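Local coordinates for protein PaiA Acetyltransferase (Thermoplasma acidophilum, PDB 3K9U) that transfers an acetyl group from acetyl-CoA to polyamines such as spermidine, protecting the cell against polyamine toxicity, at residues A[143-148]-A[153-158]; A[79-84]-A[88-93]; A[123-128]-A[136-141]. One frame throughout, in Å; residues are numbered along the deposited sequence.

Interaction 1 of 3, residues A[143-148]-A[153-158]; sequences FKVEDT and FIMEKK
Strands 144-148 and 153-158 pair antiparallel as the closing hairpin of the GNAT sheet, their axes 4.5 Å apart at closest, with 131° between their directions; a classic beta bulge, which accentuates strand twist, sets both Glu146 and Asp147 against Ile154. Glu146 N donates to Ile154 O at 2.9 Å, and Ile154 N to Asp147 O at 2.7 Å. Lys144 and Glu156 exchange two backbone bonds.

On the face shared with helix 132-139, Val145 CG2 rests on Met155 CG at 3.9 Å, and the bend at the end of Met155 (chi3 79°) swings CE back onto Phe143 CB, 3.7 Å away. Farther along, Lys157 CB sits over one face of the Phe143 ring, 3.8 Å from its centroid. The extended Lys157 chain crosses that ring at about a right angle, and NZ goes on to a salt bridge with Glu112 and to Asn141 O. At the other end Thr148 CG2 meets the edge of the Phe153 ring.

On the opposite face Glu146 CG lies 3.7 Å from Glu156 CD, so aliphatic carbon touches a carboxylate while the two acid groups remain separated. Their like charges, Glu146 OE2 and Glu156 OE1, stand 5.1 Å apart. Glu122 adds a third acid close to Glu156, which the long, weak ion pair with Arg124 probably offsets only in part, so the cluster may hold protons more readily.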
# COMPACT_ATOMS: atom_id res chain seq x y z
N PHE A 143 -7.11 -4.71 -20.17
CA PHE A 143 -6.61 -6.04 -20.52
C PHE A 143 -7.69 -7.09 -20.24
O PHE A 143 -8.41 -6.99 -19.23
CB PHE A 143 -5.33 -6.39 -19.77
CG PHE A 143 -4.10 -5.68 -20.29
CD1 PHE A 143 -3.79 -4.39 -19.86
CD2 PHE A 143 -3.24 -6.30 -21.21
CE1 PHE A 143 -2.66 -3.72 -20.34
CE2 PHE A 143 -2.10 -5.64 -21.68
CZ PHE A 143 -1.82 -4.34 -21.25
N LYS A 144 -7.75 -8.08 -21.13
CA LYS A 144 -8.68 -9.21 -21.06
C LYS A 144 -7.91 -10.52 -21.00
O LYS A 144 -6.84 -10.62 -21.60
CB LYS A 144 -9.53 -9.25 -22.29
CG LYS A 144 -10.16 -7.95 -22.64
CD LYS A 144 -11.21 -7.56 -21.63
CE LYS A 144 -12.07 -6.43 -22.19
NZ LYS A 144 -12.54 -6.76 -23.59
N VAL A 145 -8.44 -11.50 -20.27
CA VAL A 145 -7.80 -12.81 -20.18
C VAL A 145 -8.17 -13.63 -21.42
O VAL A 145 -9.33 -13.74 -21.80
CB VAL A 145 -8.20 -13.60 -18.90
CG1 VAL A 145 -7.74 -15.07 -18.99
CG2 VAL A 145 -7.58 -12.97 -17.68
N GLU A 146 -7.15 -14.19 -22.06
CA GLU A 146 -7.35 -14.98 -23.27
C GLU A 146 -7.00 -16.42 -23.06
O GLU A 146 -7.44 -17.25 -23.82
CB GLU A 146 -6.47 -14.44 -24.41
CG GLU A 146 -6.81 -13.01 -24.84
CD GLU A 146 -8.16 -12.90 -25.52
OE1 GLU A 146 -8.65 -13.91 -26.08
OE2 GLU A 146 -8.73 -11.77 -25.49
N ASP A 147 -6.17 -16.71 -22.06
CA ASP A 147 -5.62 -18.05 -21.89
C ASP A 147 -4.92 -18.19 -20.53
O ASP A 147 -4.70 -17.21 -19.82
CB ASP A 147 -4.62 -18.34 -23.04
CG ASP A 147 -4.46 -19.83 -23.34
OD1 ASP A 147 -5.26 -20.66 -22.86
OD2 ASP A 147 -3.52 -20.16 -24.09
N THR A 148 -4.59 -19.42 -20.19
CA THR A 148 -3.80 -19.72 -19.01
C THR A 148 -2.54 -20.47 -19.48
O THR A 148 -2.55 -21.12 -20.52
CB THR A 148 -4.61 -20.55 -17.97
OG1 THR A 148 -4.77 -21.89 -18.43
CG2 THR A 148 -6.00 -19.95 -17.74
N PHE A 153 -2.07 -16.30 -15.93
CA PHE A 153 -3.05 -15.91 -16.92
C PHE A 153 -2.38 -15.09 -18.02
O PHE A 153 -1.59 -14.18 -17.74
CB PHE A 153 -4.12 -15.01 -16.29
CG PHE A 153 -5.09 -15.69 -15.40
CD1 PHE A 153 -5.54 -15.05 -14.26
CD2 PHE A 153 -5.61 -16.92 -15.72
CE1 PHE A 153 -6.47 -15.65 -13.43
CE2 PHE A 153 -6.51 -17.53 -14.88
CZ PHE A 153 -6.94 -16.89 -13.74
N ILE A 154 -2.75 -15.36 -19.26
CA ILE A 154 -2.25 -14.58 -20.38
C ILE A 154 -3.30 -13.52 -20.69
O ILE A 154 -4.46 -13.86 -20.92
CB ILE A 154 -1.99 -15.49 -21.62
CG1 ILE A 154 -0.89 -16.51 -21.33
CG2 ILE A 154 -1.62 -14.64 -22.86
CD1 ILE A 154 -0.75 -17.61 -22.39
N MET A 155 -2.92 -12.25 -20.66
CA MET A 155 -3.87 -11.18 -20.96
C MET A 155 -3.47 -10.41 -22.20
O MET A 155 -2.29 -10.31 -22.52
CB MET A 155 -4.02 -10.23 -19.77
CG MET A 155 -4.38 -10.92 -18.48
SD MET A 155 -4.55 -9.80 -17.08
CE MET A 155 -6.20 -9.10 -17.35
N GLU A 156 -4.46 -9.86 -22.89
CA GLU A 156 -4.26 -9.08 -24.08
C GLU A 156 -5.11 -7.84 -24.06
O GLU A 156 -6.22 -7.84 -23.53
CB GLU A 156 -4.55 -9.90 -25.37
CG GLU A 156 -3.64 -11.13 -25.52
CD GLU A 156 -3.84 -11.96 -26.81
OE1 GLU A 156 -4.26 -11.41 -27.87
OE2 GLU A 156 -3.56 -13.18 -26.74
N LYS A 157 -4.59 -6.80 -24.70
CA LYS A 157 -5.30 -5.57 -24.97
C LYS A 157 -5.00 -5.18 -26.39
O LYS A 157 -3.83 -5.21 -26.81
CB LYS A 157 -4.79 -4.47 -24.05
CG LYS A 157 -5.49 -3.09 -24.20
CD LYS A 157 -4.89 -2.08 -23.17
CE LYS A 157 -5.58 -0.74 -23.21
NZ LYS A 157 -5.10 0.15 -22.10
N LYS A 158 -6.04 -4.76 -27.10
CA LYS A 158 -5.99 -4.35 -28.49
C LYS A 158 -6.04 -2.82 -28.61
O LYS A 158 -6.69 -2.16 -27.81
CB LYS A 158 -7.21 -4.92 -29.22
CG LYS A 158 -7.29 -6.45 -29.21
CD LYS A 158 -6.45 -7.05 -30.34
CE LYS A 158 -7.20 -7.05 -31.67
NZ LYS A 158 -6.26 -7.20 -32.83

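Interaction 2 of 3, residues A[79-84]-A[88-93]; sequences ELKIIA and ELLRLY. With ACO (acetyl coenzyme *a), chain G.
Glu79 and Arg91 reach each other through contrasting torsions: Glu79 runs out extended, with CG anti to its own N (chi1 -175°), whereas Arg91 folds back at chi2 and chi3 (54° at the latter) and lays its guanidinium edge against the carboxylate. They belong to the antiparallel hairpin of strands 73-83 and 86-94 in the GNAT fold, where a classic beta bulge opposes both Leu90 and Arg91 to Glu79. The grip is side-on and bidentate. Arg91 NE meets Glu79 OE1 at 2.7 Å and Arg91 NH1 meets Glu79 OE2 at 3.0 Å, both from above the carboxylate plane; the two flat groups are turned 47° apart. Glu53 gives Arg91 a second salt bridge, and Tyr45 takes its NH2, so the buried Glu79 charge is met within a wider polar network.

In the bulge, Glu79 O takes Leu90 N at 2.9 Å and, weakly, Arg91 N. Beyond it, Lys81 and Glu88 restore a regular hydrogen-bonded pair. On the other face, packed against helix 103-118, Leu80 CD2 rests on Leu89 CG at 4.0 Å.

A bulge in this strand, 86-94, is a hallmark of GNAT enzymes, and backbone groups beside it turn to the cofactor. Tyr93 lies along the pantetheine arm, its CD1 3.6 Å from C6P of acetyl-CoA. Leu92 N makes a weak bond to the acetyl O, at 3.2 Å, and Leu92 O accepts from the pantetheine amide N4P at 2.7 Å.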
# COMPACT_ATOMS: atom_id res chain seq x y z
N GLU A 79 8.98 -2.63 -18.14
CA GLU A 79 9.75 -3.17 -19.25
C GLU A 79 8.79 -3.75 -20.28
O GLU A 79 7.95 -4.57 -19.94
CB GLU A 79 10.73 -4.26 -18.78
CG GLU A 79 11.67 -4.79 -19.94
CD GLU A 79 12.70 -5.85 -19.50
OE1 GLU A 79 12.31 -6.92 -18.96
OE2 GLU A 79 13.92 -5.61 -19.71
N LEU A 80 8.92 -3.33 -21.53
CA LEU A 80 8.19 -3.96 -22.64
C LEU A 80 9.07 -4.24 -23.84
O LEU A 80 9.94 -3.44 -24.14
CB LEU A 80 7.03 -3.08 -23.11
CG LEU A 80 6.13 -2.46 -22.06
CD1 LEU A 80 6.64 -1.08 -21.75
CD2 LEU A 80 4.71 -2.43 -22.62
N LYS A 81 8.82 -5.36 -24.53
CA LYS A 81 9.49 -5.70 -25.78
C LYS A 81 8.51 -5.67 -26.95
O LYS A 81 7.38 -6.17 -26.86
CB LYS A 81 10.11 -7.10 -25.73
CG LYS A 81 11.67 -7.16 -25.62
CD LYS A 81 12.17 -7.58 -24.21
CE LYS A 81 13.69 -7.37 -24.02
NZ LYS A 81 14.37 -8.44 -23.18
N ILE A 82 8.97 -5.10 -28.06
CA ILE A 82 8.20 -5.15 -29.29
C ILE A 82 8.88 -6.08 -30.24
O ILE A 82 10.06 -5.88 -30.53
CB ILE A 82 8.08 -3.76 -29.92
CG1 ILE A 82 7.24 -2.86 -28.99
CG2 ILE A 82 7.56 -3.85 -31.42
CD1 ILE A 82 7.54 -1.39 -29.09
N ILE A 83 8.13 -7.07 -30.74
CA ILE A 83 8.59 -8.03 -31.74
C ILE A 83 7.49 -8.25 -32.76
O ILE A 83 6.32 -8.37 -32.40
CB ILE A 83 8.85 -9.42 -31.14
CG1 ILE A 83 9.90 -9.36 -30.04
CG2 ILE A 83 9.32 -10.40 -32.23
CD1 ILE A 83 9.86 -10.57 -29.14
N ALA A 84 7.87 -8.34 -34.02
CA ALA A 84 6.92 -8.38 -35.12
C ALA A 84 5.79 -7.39 -34.89
O ALA A 84 4.62 -7.75 -35.08
CB ALA A 84 6.35 -9.81 -35.28
N GLU A 88 5.07 -7.01 -25.78
CA GLU A 88 4.93 -7.83 -24.59
C GLU A 88 5.31 -6.97 -23.37
O GLU A 88 6.38 -6.33 -23.35
CB GLU A 88 5.72 -9.13 -24.65
CG GLU A 88 5.56 -9.87 -23.30
CD GLU A 88 5.83 -11.38 -23.29
OE1 GLU A 88 6.47 -11.92 -24.20
OE2 GLU A 88 5.40 -12.01 -22.31
N LEU A 89 4.40 -6.91 -22.41
CA LEU A 89 4.65 -6.22 -21.16
C LEU A 89 5.30 -7.23 -20.24
O LEU A 89 4.66 -8.18 -19.77
CB LEU A 89 3.34 -5.67 -20.57
CG LEU A 89 3.48 -4.59 -19.49
CD1 LEU A 89 2.10 -3.97 -19.12
CD2 LEU A 89 4.16 -5.14 -18.23
N LEU A 90 6.60 -7.10 -20.02
CA LEU A 90 7.35 -8.13 -19.32
C LEU A 90 7.36 -7.91 -17.84
O LEU A 90 7.41 -8.85 -17.10
CB LEU A 90 8.81 -8.20 -19.79
CG LEU A 90 9.03 -8.55 -21.26
CD1 LEU A 90 10.50 -8.24 -21.62
CD2 LEU A 90 8.67 -10.03 -21.56
N ARG A 91 7.31 -6.65 -17.43
CA ARG A 91 7.71 -6.27 -16.07
C ARG A 91 7.08 -4.93 -15.66
O ARG A 91 7.21 -3.94 -16.38
CB ARG A 91 9.24 -6.12 -16.08
CG ARG A 91 9.96 -6.83 -15.00
CD ARG A 91 11.14 -7.67 -15.47
NE ARG A 91 12.20 -7.03 -16.27
CZ ARG A 91 13.49 -6.90 -15.93
NH1 ARG A 91 14.35 -6.40 -16.81
NH2 ARG A 91 13.95 -7.22 -14.72
N LEU A 92 6.43 -4.90 -14.49
CA LEU A 92 5.92 -3.65 -13.93
C LEU A 92 5.79 -3.76 -12.43
O LEU A 92 4.92 -4.47 -11.93
CB LEU A 92 4.55 -3.30 -14.53
CG LEU A 92 3.79 -2.09 -14.01
CD1 LEU A 92 4.64 -0.90 -14.13
CD2 LEU A 92 2.50 -1.90 -14.81
N TYR A 93 6.65 -3.04 -11.73
CA TYR A 93 6.77 -3.15 -10.29
C TYR A 93 7.02 -1.78 -9.67
O TYR A 93 7.87 -1.05 -10.14
CB TYR A 93 7.92 -4.11 -9.92
CG TYR A 93 7.65 -5.55 -10.28
CD1 TYR A 93 6.89 -6.36 -9.46
CD2 TYR A 93 8.12 -6.09 -11.48
CE1 TYR A 93 6.61 -7.67 -9.79
CE2 TYR A 93 7.85 -7.40 -11.82
CZ TYR A 93 7.11 -8.19 -10.97
OH TYR A 93 6.84 -9.49 -11.30
N1A ACO G . -3.59 -3.21 -2.72
C2A ACO G . -4.55 -3.82 -3.45
N3A ACO G . -4.80 -3.50 -4.73
C4A ACO G . -4.07 -2.57 -5.38
C5A ACO G . -3.03 -1.89 -4.61
C6A ACO G . -2.80 -2.28 -3.21
N6A ACO G . -1.85 -1.69 -2.44
N7A ACO G . -2.46 -1.02 -5.44
C8A ACO G . -3.10 -1.12 -6.61
N9A ACO G . -4.05 -2.06 -6.60
C1B ACO G . -4.94 -2.37 -7.77
C2B ACO G . -6.44 -2.27 -7.47
O2B ACO G . -7.22 -3.10 -8.37
C3B ACO G . -6.77 -0.83 -7.73
O3B ACO G . -8.17 -0.65 -8.05
P3B ACO G . -9.16 -0.24 -6.81
O7A ACO G . -8.87 1.20 -6.65
O8A ACO G . -8.69 -1.11 -5.65
O9A ACO G . -10.50 -0.62 -7.41
C4B ACO G . -5.80 -0.42 -8.82
O4B ACO G . -4.74 -1.40 -8.80
C5B ACO G . -5.21 0.96 -8.63
O5B ACO G . -4.66 1.47 -9.85
P1A ACO G . -3.25 2.26 -9.87
O1A ACO G . -3.19 3.25 -8.71
O2A ACO G . -2.98 2.77 -11.26
O3A ACO G . -2.26 1.01 -9.56
P2A ACO G . -0.70 1.19 -9.14
O4A ACO G . -0.57 0.62 -7.75
O5A ACO G . -0.22 2.60 -9.47
O6A ACO G . 0.03 0.21 -10.16
CBP ACO G . 0.73 -2.06 -10.00
CCP ACO G . -0.41 -1.13 -10.34
CDP ACO G . 0.32 -3.50 -10.27
CEP ACO G . 1.89 -1.71 -10.94
CAP ACO G . 1.18 -1.87 -8.53
OAP ACO G . 0.09 -2.04 -7.62
C9P ACO G . 2.30 -2.78 -8.12
O9P ACO G . 3.45 -2.49 -8.40
N8P ACO G . 1.96 -3.88 -7.49
C7P ACO G . 2.89 -4.91 -7.08
C6P ACO G . 3.65 -5.56 -8.22
C5P ACO G . 2.79 -6.21 -9.28
O5P ACO G . 1.82 -6.90 -9.01
N4P ACO G . 3.20 -6.04 -10.54
C3P ACO G . 2.55 -6.71 -11.67
C2P ACO G . 3.25 -8.03 -11.96
S1P ACO G . 2.70 -8.76 -13.47
C ACO G . 3.84 -8.25 -14.61
O ACO G . 4.81 -7.62 -14.22
CH3 ACO G . 3.67 -8.57 -16.09

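Interaction 3 of 3, residues A[123-128]-A[136-141]; sequences CRLYVH and SFYYKN. With ACO (acetyl coenzyme *a), chain G.
Leu125 and Tyr138 carry the contact between strand 122-128 and helix 132-139, two neighbouring elements of the GNAT fold at the acetyl-CoA site. Here the packing is tight. Leu125 CD2 stands over the centre of the phenol ring, a CH-pi contact 3.6 Å from the Tyr138 centroid and only 11° off the ring normal, while Leu125 CD1 leans toward CD2 and CE2 of the same ring. Leu125 holds CG between its backbone N and carbonyl carbon (chi1 67°), and from there both methyls reach the aromatic face. Phe143 meets Tyr138 edge-to-face.

Toward Val127 the contact slackens: its CB comes no nearer to Tyr138 than 4.3 Å, at CE2, and its CG2 looks instead to the thioester sulfur S1P. That sulfur lies at the edge of the Tyr138 ring, near its plane. Tyr138 is probably the proton donor, as in related acetyltransferases, a role consistent with the 3.5 Å between Tyr138 OH and S1P, the sulfur of the leaving CoA thiolate.

The far side of the helix belongs to the cofactor rather than to the strand. Phe137 sets one ring face against CCP of the pantetheine arm, and Asn141 ND2 sits over the other face while donating to Phe137 O at 2.8 Å. At the exposed end, Lys140 stretches out from the helix to the 3'-phosphoribose, where its NZ hydrogen-bonds to O2B, O3B and the phosphate oxygen O9A. Ser136 OG accepts a bond from the ribose hydroxyl O2B at 2.8 Å, and Lys140 NZ donates to that same O2B at 2.6 Å.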
# COMPACT_ATOMS: atom_id res chain seq x y z
N CYS A 123 -0.92 -5.70 -27.20
CA CYS A 123 0.01 -5.89 -26.11
C CYS A 123 -0.41 -7.10 -25.30
O CYS A 123 -1.57 -7.20 -24.92
CB CYS A 123 0.00 -4.66 -25.21
SG CYS A 123 1.22 -4.77 -23.86
N ARG A 124 0.52 -8.01 -25.03
CA ARG A 124 0.20 -9.16 -24.18
C ARG A 124 1.05 -9.18 -22.94
O ARG A 124 2.08 -8.52 -22.88
CB ARG A 124 0.31 -10.50 -24.94
CG ARG A 124 1.61 -10.73 -25.69
CD ARG A 124 1.50 -11.84 -26.75
NE ARG A 124 1.96 -13.13 -26.22
CZ ARG A 124 1.18 -14.11 -25.80
NH1 ARG A 124 -0.15 -14.00 -25.86
NH2 ARG A 124 1.73 -15.23 -25.32
N LEU A 125 0.61 -9.93 -21.94
CA LEU A 125 1.34 -10.04 -20.70
C LEU A 125 0.98 -11.33 -19.97
O LEU A 125 -0.09 -11.89 -20.19
CB LEU A 125 1.07 -8.82 -19.83
CG LEU A 125 -0.35 -8.62 -19.26
CD1 LEU A 125 -0.57 -9.44 -17.96
CD2 LEU A 125 -0.67 -7.15 -19.03
N TYR A 126 1.90 -11.79 -19.11
CA TYR A 126 1.62 -12.89 -18.20
C TYR A 126 1.57 -12.31 -16.78
O TYR A 126 2.44 -11.57 -16.37
CB TYR A 126 2.74 -13.96 -18.28
CG TYR A 126 2.88 -14.69 -19.62
CD1 TYR A 126 2.77 -16.08 -19.70
CD2 TYR A 126 3.14 -13.99 -20.78
CE1 TYR A 126 2.91 -16.76 -20.94
CE2 TYR A 126 3.29 -14.64 -22.00
CZ TYR A 126 3.16 -16.02 -22.09
OH TYR A 126 3.30 -16.61 -23.33
N VAL A 127 0.52 -12.66 -16.04
CA VAL A 127 0.40 -12.32 -14.63
C VAL A 127 0.02 -13.61 -13.87
O VAL A 127 -0.79 -14.44 -14.36
CB VAL A 127 -0.66 -11.22 -14.42
CG1 VAL A 127 -2.00 -11.63 -15.01
CG2 VAL A 127 -0.80 -10.83 -12.92
N HIS A 128 0.62 -13.80 -12.71
CA HIS A 128 0.28 -14.94 -11.85
C HIS A 128 -1.19 -14.80 -11.40
O HIS A 128 -1.62 -13.74 -10.98
CB HIS A 128 1.19 -14.98 -10.62
CG HIS A 128 1.18 -16.30 -9.90
ND1 HIS A 128 0.09 -16.75 -9.19
CD2 HIS A 128 2.14 -17.25 -9.75
CE1 HIS A 128 0.37 -17.93 -8.65
NE2 HIS A 128 1.61 -18.26 -8.99
N SER A 136 -5.96 -7.39 -11.17
CA SER A 136 -7.09 -6.43 -11.13
C SER A 136 -6.66 -5.09 -11.70
O SER A 136 -7.43 -4.43 -12.33
CB SER A 136 -7.66 -6.30 -9.72
OG SER A 136 -6.71 -5.78 -8.82
N PHE A 137 -5.39 -4.71 -11.53
CA PHE A 137 -4.90 -3.49 -12.14
C PHE A 137 -5.00 -3.55 -13.67
O PHE A 137 -5.40 -2.59 -14.32
CB PHE A 137 -3.47 -3.18 -11.71
CG PHE A 137 -2.77 -2.17 -12.59
CD1 PHE A 137 -1.92 -2.59 -13.62
CD2 PHE A 137 -2.97 -0.79 -12.40
CE1 PHE A 137 -1.26 -1.67 -14.45
CE2 PHE A 137 -2.30 0.16 -13.21
CZ PHE A 137 -1.44 -0.28 -14.25
N TYR A 138 -4.64 -4.69 -14.24
CA TYR A 138 -4.69 -4.87 -15.70
C TYR A 138 -6.09 -4.92 -16.25
O TYR A 138 -6.34 -4.33 -17.31
CB TYR A 138 -3.95 -6.12 -16.12
CG TYR A 138 -2.48 -6.03 -15.90
CD1 TYR A 138 -1.73 -4.96 -16.39
CD2 TYR A 138 -1.81 -7.03 -15.20
CE1 TYR A 138 -0.38 -4.89 -16.16
CE2 TYR A 138 -0.47 -6.96 -14.96
CZ TYR A 138 0.24 -5.91 -15.44
OH TYR A 138 1.59 -5.91 -15.21
N TYR A 139 -7.02 -5.60 -15.57
CA TYR A 139 -8.39 -5.63 -16.06
C TYR A 139 -9.03 -4.26 -15.98
O TYR A 139 -9.90 -3.96 -16.78
CB TYR A 139 -9.27 -6.79 -15.52
CG TYR A 139 -9.89 -6.76 -14.09
CD1 TYR A 139 -9.58 -7.78 -13.16
CD2 TYR A 139 -10.85 -5.81 -13.70
CE1 TYR A 139 -10.16 -7.80 -11.85
CE2 TYR A 139 -11.44 -5.84 -12.39
CZ TYR A 139 -11.06 -6.83 -11.48
OH TYR A 139 -11.62 -6.90 -10.20
N LYS A 140 -8.56 -3.42 -15.06
CA LYS A 140 -9.05 -2.05 -14.95
C LYS A 140 -8.37 -1.11 -15.96
O LYS A 140 -8.76 0.03 -16.08
CB LYS A 140 -8.86 -1.53 -13.52
CG LYS A 140 -9.90 -2.10 -12.53
CD LYS A 140 -9.35 -2.10 -11.11
CE LYS A 140 -10.21 -3.02 -10.19
NZ LYS A 140 -9.76 -3.00 -8.74
N ASN A 141 -7.36 -1.59 -16.66
CA ASN A 141 -6.72 -0.83 -17.71
C ASN A 141 -6.89 -1.46 -19.09
O ASN A 141 -6.03 -1.31 -19.96
CB ASN A 141 -5.26 -0.62 -17.35
CG ASN A 141 -5.09 0.44 -16.31
OD1 ASN A 141 -5.13 1.62 -16.63
ND2 ASN A 141 -5.01 0.04 -15.05
N1A ACO G . -3.59 -3.21 -2.72
C2A ACO G . -4.55 -3.82 -3.45
N3A ACO G . -4.80 -3.50 -4.73
C4A ACO G . -4.07 -2.57 -5.38
C5A ACO G . -3.03 -1.89 -4.61
C6A ACO G . -2.80 -2.28 -3.21
N6A ACO G . -1.85 -1.69 -2.44
N7A ACO G . -2.46 -1.02 -5.44
C8A ACO G . -3.10 -1.12 -6.61
N9A ACO G . -4.05 -2.06 -6.60
C1B ACO G . -4.94 -2.37 -7.77
C2B ACO G . -6.44 -2.27 -7.47
O2B ACO G . -7.22 -3.10 -8.37
C3B ACO G . -6.77 -0.83 -7.73
O3B ACO G . -8.17 -0.65 -8.05
P3B ACO G . -9.16 -0.24 -6.81
O7A ACO G . -8.87 1.20 -6.65
O8A ACO G . -8.69 -1.11 -5.65
O9A ACO G . -10.50 -0.62 -7.41
C4B ACO G . -5.80 -0.42 -8.82
O4B ACO G . -4.74 -1.40 -8.80
C5B ACO G . -5.21 0.96 -8.63
O5B ACO G . -4.66 1.47 -9.85
P1A ACO G . -3.25 2.26 -9.87
O1A ACO G . -3.19 3.25 -8.71
O2A ACO G . -2.98 2.77 -11.26
O3A ACO G . -2.26 1.01 -9.56
P2A ACO G . -0.70 1.19 -9.14
O4A ACO G . -0.57 0.62 -7.75
O5A ACO G . -0.22 2.60 -9.47
O6A ACO G . 0.03 0.21 -10.16
CBP ACO G . 0.73 -2.06 -10.00
CCP ACO G . -0.41 -1.13 -10.34
CDP ACO G . 0.32 -3.50 -10.27
CEP ACO G . 1.89 -1.71 -10.94
CAP ACO G . 1.18 -1.87 -8.53
OAP ACO G . 0.09 -2.04 -7.62
C9P ACO G . 2.30 -2.78 -8.12
O9P ACO G . 3.45 -2.49 -8.40
N8P ACO G . 1.96 -3.88 -7.49
C7P ACO G . 2.89 -4.91 -7.08
C6P ACO G . 3.65 -5.56 -8.22
C5P ACO G . 2.79 -6.21 -9.28
O5P ACO G . 1.82 -6.90 -9.01
N4P ACO G . 3.20 -6.04 -10.54
C3P ACO G . 2.55 -6.71 -11.67
C2P ACO G . 3.25 -8.03 -11.96
S1P ACO G . 2.70 -8.76 -13.47
C ACO G . 3.84 -8.25 -14.61
O ACO G . 4.81 -7.62 -14.22
CH3 ACO G . 3.67 -8.57 -16.09

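In the fold
All three contacts reach one mixed sheet, with strand 122-128 of interaction 3 lying between the hairpins of interactions 2 and 1. Leu89 N bonds to Arg124 O at 2.9 Å on one flank, and Phe153 N to Val127 O at 2.7 Å on the other. Interactions 1 and 3 are centred about 7 Å apart and also meet where Phe143 CE2 packs on Leu125 CD2 at 3.4 Å; interactions 1 and 2 have centres about 14 Å apart and do not touch. Interactions 2 and 3 both hold acetyl-CoA, whereas Met155 of interaction 1 has its side chain about 4 Å from that of Tyr138, the probable proton donor.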